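Local coordinates for protein UTR4 (Saccharomyces cerevisiae, PDB 2G80) that probably enolises 2,3-diketo-5-methylthiopentyl-1-phosphate and then dephosphorylates the enol intermediate, using magnesium, to give an acireductone in the methionine salvage pathway, at residues V42-F47 with P125-A130; Y55-V60 with H91-V96; E206-S211 with G224-L229. One frame throughout, in Å; residues are numbered along the deposited sequence.

The three contacts run along an elongated chain. Interactions 1 and 2 share helix 46-65: interaction 1 holds the turn leading into it against the loop and helix start at 125-130, and its centre is about 24 Å from that of interaction 2, which packs the same helix further on against helix 85-97. Along the chain, interaction 2 opens and closes between the two halves of interaction 1, and interaction 3 follows later. That last contact pairs two strands of the parallel core sheet; its centre is about 19 Å from interaction 1 and about 36 Å from interaction 2. The order in space is consistent with a core sheet, a junction and a helical cap, with the magnesium site on the core side.

Interaction 1. Residues V42-F47 with P125-A130; sequences VCPISF and PVYADA
P125 sets CD over the centre of the F47 ring, a CH-pi contact with CD 3.4 Å from the ring centroid. CG of F47, anti to the backbone N (chi1 -177°), carries the ring toward P125. Next to it P44 makes a second CH-pi contact: its CD sits over one face of the Y127 ring, toward the rim, 4.1 Å from the centroid. A single backbone bond ties the strips together, Y127 N to V42 O at 3.0 Å, nearly straight at 164°. Beyond it V42 CB meets A130 CB at 3.8 Å. V42, F47, V126 and A130 are buried, whereas P44, P125 and Y127 are partly exposed.

The packing eases toward the end of the tyrosine. There a water accepts a bond from I45 N at 3.0 Å and makes a weak hydrogen bond with Y127 OH; R232 adds a cation-pi partner to the ring. C43 lies near E39, a magnesium ligand. This pairing of the turn after the metal-binding loop with the returning chain is consistent with the two linkers that join core and helical cap in HAD-like hydrolases.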
loop_
_atom_site.group_PDB
_atom_site.type_symbol
_atom_site.label_atom_id
_atom_site.label_comp_id
_atom_site.label_asym_id
_atom_site.label_seq_id
_atom_site.Cartn_x
_atom_site.Cartn_y
_atom_site.Cartn_z
ATOM N N VAL A 42 -8.327 -2.517 -2.139
ATOM C CA VAL A 42 -7.946 -3.400 -3.262
ATOM C C VAL A 42 -7.207 -4.684 -2.790
ATOM O O VAL A 42 -7.154 -5.663 -3.544
ATOM C CB VAL A 42 -7.147 -2.638 -4.411
ATOM C CG1 VAL A 42 -7.893 -1.377 -4.865
ATOM C CG2 VAL A 42 -5.762 -2.315 -4.037
ATOM N N CYS A 43 -6.669 -4.660 -1.559
ATOM C CA CYS A 43 -5.925 -5.788 -0.973
ATOM C C CYS A 43 -6.501 -6.102 0.424
ATOM O O CYS A 43 -6.906 -5.159 1.148
ATOM C CB CYS A 43 -4.439 -5.404 -0.866
ATOM S SG CYS A 43 -3.275 -6.710 -0.357
ATOM N N PRO A 44 -6.572 -7.412 0.795
ATOM C CA PRO A 44 -6.987 -7.761 2.148
ATOM C C PRO A 44 -6.104 -7.089 3.189
ATOM O O PRO A 44 -4.879 -7.056 3.067
ATOM C CB PRO A 44 -6.745 -9.271 2.226
ATOM C CG PRO A 44 -6.805 -9.729 0.858
ATOM C CD PRO A 44 -6.413 -8.624 -0.016
ATOM N N ILE A 45 -6.754 -6.584 4.208
ATOM C CA ILE A 45 -6.098 -5.916 5.312
ATOM C C ILE A 45 -5.166 -6.915 6.056
ATOM O O ILE A 45 -4.160 -6.523 6.609
ATOM C CB ILE A 45 -7.216 -5.216 6.180
ATOM C CG1 ILE A 45 -6.709 -3.993 6.918
ATOM C CG2 ILE A 45 -7.923 -6.212 7.075
ATOM C CD1 ILE A 45 -7.876 -3.092 7.339
ATOM N N SER A 46 -5.481 -8.213 5.999
ATOM C CA SER A 46 -4.652 -9.271 6.593
ATOM C C SER A 46 -3.248 -9.470 5.992
ATOM O O SER A 46 -2.393 -10.094 6.650
ATOM C CB SER A 46 -5.371 -10.610 6.434
ATOM O OG SER A 46 -5.417 -10.971 5.069
ATOM N N PHE A 47 -3.030 -8.994 4.749
ATOM C CA PHE A 47 -1.766 -9.216 4.040
ATOM C C PHE A 47 -0.504 -8.737 4.763
ATOM O O PHE A 47 0.425 -9.498 4.889
ATOM C CB PHE A 47 -1.833 -8.617 2.612
ATOM C CG PHE A 47 -0.596 -8.866 1.778
ATOM C CD1 PHE A 47 -0.110 -10.163 1.595
ATOM C CD2 PHE A 47 0.053 -7.813 1.120
ATOM C CE1 PHE A 47 1.028 -10.392 0.809
ATOM C CE2 PHE A 47 1.165 -8.051 0.346
ATOM C CZ PHE A 47 1.661 -9.345 0.202
ATOM N N PRO A 125 -2.072 -10.244 -2.751
ATOM C CA PRO A 125 -3.420 -10.758 -2.991
ATOM C C PRO A 125 -4.478 -9.694 -3.371
ATOM O O PRO A 125 -5.433 -9.463 -2.628
ATOM C CB PRO A 125 -3.761 -11.441 -1.649
ATOM C CG PRO A 125 -3.051 -10.670 -0.643
ATOM C CD PRO A 125 -1.804 -10.134 -1.299
ATOM N N VAL A 126 -4.374 -9.098 -4.550
ATOM C CA VAL A 126 -5.357 -8.111 -4.972
ATOM C C VAL A 126 -6.656 -8.806 -5.351
ATOM O O VAL A 126 -6.648 -9.800 -6.076
ATOM C CB VAL A 126 -4.823 -7.229 -6.095
ATOM C CG1 VAL A 126 -5.874 -6.203 -6.574
ATOM C CG2 VAL A 126 -3.528 -6.508 -5.617
ATOM N N TYR A 127 -7.782 -8.251 -4.903
ATOM C CA TYR A 127 -9.097 -8.835 -5.202
ATOM C C TYR A 127 -9.309 -8.900 -6.704
ATOM O O TYR A 127 -8.977 -7.949 -7.417
ATOM C CB TYR A 127 -10.245 -8.060 -4.537
ATOM C CG TYR A 127 -10.210 -8.059 -3.025
ATOM C CD1 TYR A 127 -10.559 -9.201 -2.289
ATOM C CD2 TYR A 127 -9.860 -6.920 -2.318
ATOM C CE1 TYR A 127 -10.519 -9.192 -0.885
ATOM C CE2 TYR A 127 -9.834 -6.905 -0.902
ATOM C CZ TYR A 127 -10.175 -8.028 -0.204
ATOM O OH TYR A 127 -10.154 -7.998 1.164
ATOM N N ALA A 128 -9.865 -10.019 -7.188
ATOM C CA ALA A 128 -10.069 -10.201 -8.639
ATOM C C ALA A 128 -10.820 -9.013 -9.321
ATOM O O ALA A 128 -10.393 -8.501 -10.349
ATOM C CB ALA A 128 -10.742 -11.488 -8.905
ATOM N N ASP A 129 -11.889 -8.543 -8.693
ATOM C CA ASP A 129 -12.650 -7.408 -9.204
ATOM C C ASP A 129 -11.853 -6.070 -9.190
ATOM O O ASP A 129 -12.141 -5.170 -9.971
ATOM C CB ASP A 129 -13.958 -7.246 -8.420
ATOM C CG ASP A 129 -13.722 -6.832 -6.979
ATOM O OD1 ASP A 129 -13.219 -7.683 -6.222
ATOM O OD2 ASP A 129 -14.025 -5.660 -6.620
ATOM N N ALA A 130 -10.892 -5.933 -8.282
ATOM C CA ALA A 130 -10.039 -4.719 -8.235
ATOM C C ALA A 130 -9.023 -4.768 -9.376
ATOM O O ALA A 130 -8.660 -3.729 -9.909
ATOM C CB ALA A 130 -9.345 -4.568 -6.874
HETATM O O HOH W 1 -9.752 -6.602 4.171
#

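Interaction 2. Residues Y55-V60 with H91-V96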
loop_
_atom_site.group_PDB
_atom_site.type_symbol
_atom_site.label_atom_id
_atom_site.label_comp_id
_atom_site.label_asym_id
_atom_site.label_seq_id
_atom_site.Cartn_x
_atom_site.Cartn_y
_atom_site.Cartn_z
ATOM N N TYR A 55 7.265 -12.366 7.114
ATOM C CA TYR A 55 8.261 -12.638 6.082
ATOM C C TYR A 55 9.558 -11.842 6.386
ATOM O O TYR A 55 10.677 -12.399 6.371
ATOM C CB TYR A 55 7.711 -12.342 4.641
ATOM C CG TYR A 55 8.740 -12.615 3.603
ATOM C CD1 TYR A 55 8.901 -13.901 3.073
ATOM C CD2 TYR A 55 9.675 -11.618 3.235
ATOM C CE1 TYR A 55 9.949 -14.178 2.121
ATOM C CE2 TYR A 55 10.707 -11.887 2.315
ATOM C CZ TYR A 55 10.838 -13.161 1.756
ATOM O OH TYR A 55 11.868 -13.431 0.848
ATOM N N PHE A 56 9.392 -10.550 6.630
ATOM C CA PHE A 56 10.511 -9.659 6.953
ATOM C C PHE A 56 11.223 -10.017 8.274
ATOM O O PHE A 56 12.468 -10.106 8.296
ATOM C CB PHE A 56 10.039 -8.195 6.951
ATOM C CG PHE A 56 11.055 -7.237 7.459
ATOM C CD1 PHE A 56 12.111 -6.851 6.644
ATOM C CD2 PHE A 56 10.979 -6.731 8.770
ATOM C CE1 PHE A 56 13.066 -5.965 7.104
ATOM C CE2 PHE A 56 11.937 -5.844 9.245
ATOM C CZ PHE A 56 12.994 -5.460 8.401
ATOM N N THR A 57 10.450 -10.214 9.353
ATOM C CA THR A 57 11.026 -10.563 10.671
ATOM C C THR A 57 11.735 -11.930 10.663
ATOM O O THR A 57 12.741 -12.093 11.373
ATOM C CB THR A 57 10.015 -10.448 11.848
ATOM O OG1 THR A 57 8.923 -11.353 11.665
ATOM C CG2 THR A 57 9.478 -9.025 11.975
ATOM N N ASN A 58 11.241 -12.899 9.875
ATOM C CA ASN A 58 11.948 -14.192 9.716
ATOM C C ASN A 58 13.294 -14.018 8.985
ATOM O O ASN A 58 14.224 -14.767 9.247
ATOM C CB ASN A 58 11.108 -15.237 8.970
ATOM C CG ASN A 58 9.787 -15.617 9.713
ATOM O OD1 ASN A 58 9.605 -15.349 10.917
ATOM N ND2 ASN A 58 8.845 -16.207 8.959
ATOM N N LYS A 59 13.394 -13.054 8.075
ATOM C CA LYS A 59 14.668 -12.765 7.342
ATOM C C LYS A 59 15.716 -11.905 8.113
ATOM O O LYS A 59 16.891 -11.996 7.819
ATOM C CB LYS A 59 14.376 -12.079 5.991
ATOM C CG LYS A 59 13.707 -12.931 4.923
ATOM C CD LYS A 59 14.624 -14.043 4.401
ATOM C CE LYS A 59 14.017 -14.810 3.230
ATOM N NZ LYS A 59 12.754 -15.501 3.580
ATOM N N VAL A 60 15.277 -11.099 9.084
ATOM C CA VAL A 60 16.161 -10.177 9.853
ATOM C C VAL A 60 17.438 -10.773 10.479
ATOM O O VAL A 60 18.534 -10.215 10.267
ATOM C CB VAL A 60 15.323 -9.339 10.929
ATOM C CG1 VAL A 60 16.192 -8.736 12.092
ATOM C CG2 VAL A 60 14.523 -8.255 10.232
ATOM N N HIS A 91 16.554 -4.333 18.097
ATOM C CA HIS A 91 15.970 -3.005 17.766
ATOM C C HIS A 91 15.047 -3.060 16.532
ATOM O O HIS A 91 13.959 -2.504 16.566
ATOM C CB HIS A 91 17.085 -1.974 17.540
ATOM C CG HIS A 91 16.608 -0.596 17.177
ATOM N ND1 HIS A 91 16.126 0.296 18.109
ATOM C CD2 HIS A 91 16.597 0.060 15.989
ATOM C CE1 HIS A 91 15.812 1.434 17.507
ATOM N NE2 HIS A 91 16.100 1.321 16.221
ATOM N N ILE A 92 15.487 -3.729 15.462
ATOM C CA ILE A 92 14.687 -3.856 14.213
ATOM C C ILE A 92 13.387 -4.586 14.499
ATOM O O ILE A 92 12.331 -4.134 14.086
ATOM C CB ILE A 92 15.489 -4.573 13.089
ATOM C CG1 ILE A 92 16.640 -3.664 12.607
ATOM C CG2 ILE A 92 14.588 -4.972 11.881
ATOM C CD1 ILE A 92 17.726 -4.400 11.771
ATOM N N LEU A 93 13.475 -5.690 15.238
ATOM C CA LEU A 93 12.284 -6.485 15.612
ATOM C C LEU A 93 11.350 -5.714 16.538
ATOM O O LEU A 93 10.154 -5.897 16.450
ATOM C CB LEU A 93 12.685 -7.791 16.257
ATOM C CG LEU A 93 13.482 -8.700 15.334
ATOM C CD1 LEU A 93 14.128 -9.831 16.138
ATOM C CD2 LEU A 93 12.629 -9.218 14.211
ATOM N N GLU A 94 11.908 -4.844 17.399
ATOM C CA GLU A 94 11.129 -3.968 18.271
ATOM C C GLU A 94 10.359 -2.947 17.455
ATOM O O GLU A 94 9.187 -2.708 17.746
ATOM C CB GLU A 94 12.031 -3.241 19.272
ATOM C CG GLU A 94 11.333 -2.258 20.204
ATOM C CD GLU A 94 12.280 -1.559 21.187
ATOM O OE1 GLU A 94 13.520 -1.783 21.162
ATOM O OE2 GLU A 94 11.758 -0.754 21.991
ATOM N N LEU A 95 11.012 -2.323 16.472
ATOM C CA LEU A 95 10.344 -1.327 15.609
ATOM C C LEU A 95 9.115 -1.916 14.870
ATOM O O LEU A 95 8.094 -1.238 14.742
ATOM C CB LEU A 95 11.301 -0.710 14.584
ATOM C CG LEU A 95 12.522 0.122 15.060
ATOM C CD1 LEU A 95 13.407 0.402 13.859
ATOM C CD2 LEU A 95 12.153 1.409 15.724
ATOM N N VAL A 96 9.251 -3.155 14.397
ATOM C CA VAL A 96 8.180 -3.880 13.699
ATOM C C VAL A 96 7.044 -4.154 14.691
ATOM O O VAL A 96 5.902 -3.801 14.413
ATOM C CB VAL A 96 8.657 -5.236 13.067
ATOM C CG1 VAL A 96 7.486 -5.998 12.424
ATOM C CG2 VAL A 96 9.739 -5.015 12.000
#
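T57, packed against L93 and V96, has its hydroxyl OG1 between the backbone oxygens of F53 and P54, earlier in its own helix, with a weak hydrogen bond to each; its one hydrogen has to serve both. A chi1 of 62° puts OG1 between the backbone N and the carbonyl carbon, facing the preceding turn, and CG2 anti to the carbonyl carbon. CG2 of T57 then meets V96 CG1 at 3.7 Å, while T57 CB is touched by L93 CD2, also at 3.7 Å. No hydrogen bond crosses the contact, so apolar surfaces hold the two helices together.

F56 is the large side chain of the interface. V96 CG2 comes up to the ring edge, near its plane, 3.6 Å from F56 CE2. I92 CG2 approaches the same ring atom obliquely at 3.8 Å, and the F56 and I92 side chains cross at about a right angle. Within its own helix F56 has V60 CG2 over one face, which helps fix the ring's rotation. V60 CG2 also meets I92 CG2 at 3.7 Å, so this isoleucine methyl is shared between the valine and the phenylalanine. V60 CG1 and L93 CD2 pass alongside, heading opposite ways, at a looser 4.2 Å.

Around this patch, L108, Q109 and W113 of helix 103-118 touch F56, while V64 touches I92 and F53 touches V96, extending the patch along helix 46-65. The segment axes approach to 10.4 Å and run almost antiparallel, 169° apart. Such side-by-side helices, far from the metal, fit the all-helical cap that many HAD-like hydrolases insert after their first core strand.

Interaction 3. Residues E206-S211 with G224-L229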
loop_
_atom_site.group_PDB
_atom_site.type_symbol
_atom_site.label_atom_id
_atom_site.label_comp_id
_atom_site.label_asym_id
_atom_site.label_seq_id
_atom_site.Cartn_x
_atom_site.Cartn_y
_atom_site.Cartn_z
ATOM N N GLU A 206 -14.980 15.296 -10.943
ATOM C CA GLU A 206 -14.645 14.189 -11.846
ATOM C C GLU A 206 -13.856 13.036 -11.179
ATOM O O GLU A 206 -13.535 12.058 -11.869
ATOM C CB GLU A 206 -13.802 14.694 -13.029
ATOM C CG GLU A 206 -14.462 15.709 -13.961
ATOM C CD GLU A 206 -13.458 16.344 -14.959
ATOM O OE1 GLU A 206 -12.204 16.185 -14.804
ATOM O OE2 GLU A 206 -13.932 17.033 -15.896
ATOM N N VAL A 207 -13.520 13.145 -9.880
ATOM C CA VAL A 207 -12.729 12.118 -9.174
ATOM C C VAL A 207 -13.606 11.317 -8.203
ATOM O O VAL A 207 -14.398 11.911 -7.495
ATOM C CB VAL A 207 -11.513 12.736 -8.406
ATOM C CG1 VAL A 207 -10.601 11.640 -7.807
ATOM C CG2 VAL A 207 -10.685 13.635 -9.335
ATOM N N LEU A 208 -13.510 9.980 -8.233
ATOM C CA LEU A 208 -14.105 9.121 -7.179
ATOM C C LEU A 208 -12.955 8.516 -6.336
ATOM O O LEU A 208 -12.053 7.859 -6.882
ATOM C CB LEU A 208 -14.958 7.982 -7.739
ATOM C CG LEU A 208 -15.632 7.030 -6.727
ATOM C CD1 LEU A 208 -16.592 7.772 -5.831
ATOM C CD2 LEU A 208 -16.362 5.870 -7.439
ATOM N N PHE A 209 -13.006 8.727 -5.019
ATOM C CA PHE A 209 -12.032 8.173 -4.067
ATOM C C PHE A 209 -12.680 7.007 -3.284
ATOM O O PHE A 209 -13.736 7.180 -2.658
ATOM C CB PHE A 209 -11.525 9.277 -3.137
ATOM C CG PHE A 209 -10.607 8.803 -2.030
ATOM C CD1 PHE A 209 -9.538 7.938 -2.283
ATOM C CD2 PHE A 209 -10.761 9.299 -0.733
ATOM C CE1 PHE A 209 -8.676 7.544 -1.264
ATOM C CE2 PHE A 209 -9.913 8.905 0.299
ATOM C CZ PHE A 209 -8.865 8.047 0.043
ATOM N N LEU A 210 -12.042 5.837 -3.356
ATOM C CA LEU A 210 -12.491 4.619 -2.700
ATOM C C LEU A 210 -11.512 4.242 -1.580
ATOM O O LEU A 210 -10.296 4.101 -1.801
ATOM C CB LEU A 210 -12.624 3.481 -3.699
ATOM C CG LEU A 210 -13.606 3.731 -4.858
ATOM C CD1 LEU A 210 -13.292 2.807 -6.046
ATOM C CD2 LEU A 210 -15.058 3.645 -4.415
ATOM N N SER A 211 -12.064 4.081 -0.386
ATOM C CA SER A 211 -11.298 3.737 0.789
ATOM C C SER A 211 -12.208 3.072 1.812
ATOM O O SER A 211 -13.409 3.257 1.748
ATOM C CB SER A 211 -10.636 5.004 1.362
ATOM O OG SER A 211 -10.036 4.793 2.645
ATOM N N GLY A 224 -14.343 18.498 -2.472
ATOM C CA GLY A 224 -15.336 18.141 -3.476
ATOM C C GLY A 224 -15.202 16.830 -4.225
ATOM O O GLY A 224 -15.983 16.563 -5.173
ATOM N N ILE A 225 -14.252 16.001 -3.800
ATOM C CA ILE A 225 -14.031 14.710 -4.431
ATOM C C ILE A 225 -15.161 13.748 -3.997
ATOM O O ILE A 225 -15.456 13.654 -2.811
ATOM C CB ILE A 225 -12.641 14.115 -4.045
ATOM C CG1 ILE A 225 -11.474 15.050 -4.442
ATOM C CG2 ILE A 225 -12.468 12.676 -4.636
ATOM C CD1 ILE A 225 -10.127 14.542 -3.970
ATOM N N ALA A 226 -15.745 13.021 -4.959
ATOM C CA ALA A 226 -16.773 11.990 -4.676
ATOM C C ALA A 226 -16.100 10.819 -3.926
ATOM O O ALA A 226 -14.927 10.524 -4.114
ATOM C CB ALA A 226 -17.454 11.520 -5.945
ATOM N N THR A 227 -16.854 10.193 -3.046
ATOM C CA THR A 227 -16.352 9.196 -2.118
ATOM C C THR A 227 -17.189 7.934 -2.178
ATOM O O THR A 227 -18.385 7.998 -2.475
ATOM C CB THR A 227 -16.458 9.727 -0.660
ATOM O OG1 THR A 227 -17.822 10.088 -0.402
ATOM C CG2 THR A 227 -15.599 10.918 -0.464
ATOM N N GLY A 228 -16.545 6.808 -1.884
ATOM C CA GLY A 228 -17.215 5.491 -1.804
ATOM C C GLY A 228 -16.529 4.690 -0.712
ATOM O O GLY A 228 -15.283 4.697 -0.656
ATOM N N LEU A 229 -17.322 4.065 0.170
ATOM C CA LEU A 229 -16.789 3.279 1.299
ATOM C C LEU A 229 -16.597 1.832 0.870
ATOM O O LEU A 229 -17.576 1.133 0.586
ATOM C CB LEU A 229 -17.704 3.345 2.532
ATOM C CG LEU A 229 -17.192 2.694 3.843
ATOM C CD1 LEU A 229 -15.886 3.317 4.353
ATOM C CD2 LEU A 229 -18.255 2.794 4.932
#
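F209 and A226 form the straightest link between these two strands, F209 N to A226 O at 2.8 Å and 171°. The ladder goes on with G228 N to F209 O at 2.9 Å and S211 N to G228 O at 3.3 Å. At the beginning A226 N reaches V207 O by a weak bond. L208 pairs with A226, F209 with T227, L210 with G228 and S211 with L229, all in parallel register.

The side chains then divide between the two faces. On the face with L208, L210 and A226, L208 has CG anti to the backbone N (chi1 -180°) and its CD1 reaches over A226, 3.8 Å from A226 CB; L210 CD2 covers the backbone of G228, 3.9 Å from its CA. On the other, F209 CB meets I225 CG2 at 3.8 Å, and the same methyl is 3.8 Å from V207 CG1.

Further out, helix 190-200 backs V207 and I225 through L197, with Y193 meeting the F209 ring, and L217 and A220 of helix 214-221 close over F209. Strand 33-36 borders 207-211 on its far edge, where backbone hydrogen bonds join L208 to T33 and L35, and L210 to L35 and D37, so this strand is held from both sides. S211 OG bonds with E216 OE1 and N213 N, fixing the end of the strand beside D212, which with D37 and E39 binds the magnesium. Strand, helix 214-221 and strand together make a beta-alpha-beta unit of the Rossmann-like HAD core, where strand ends carry the metal ligands.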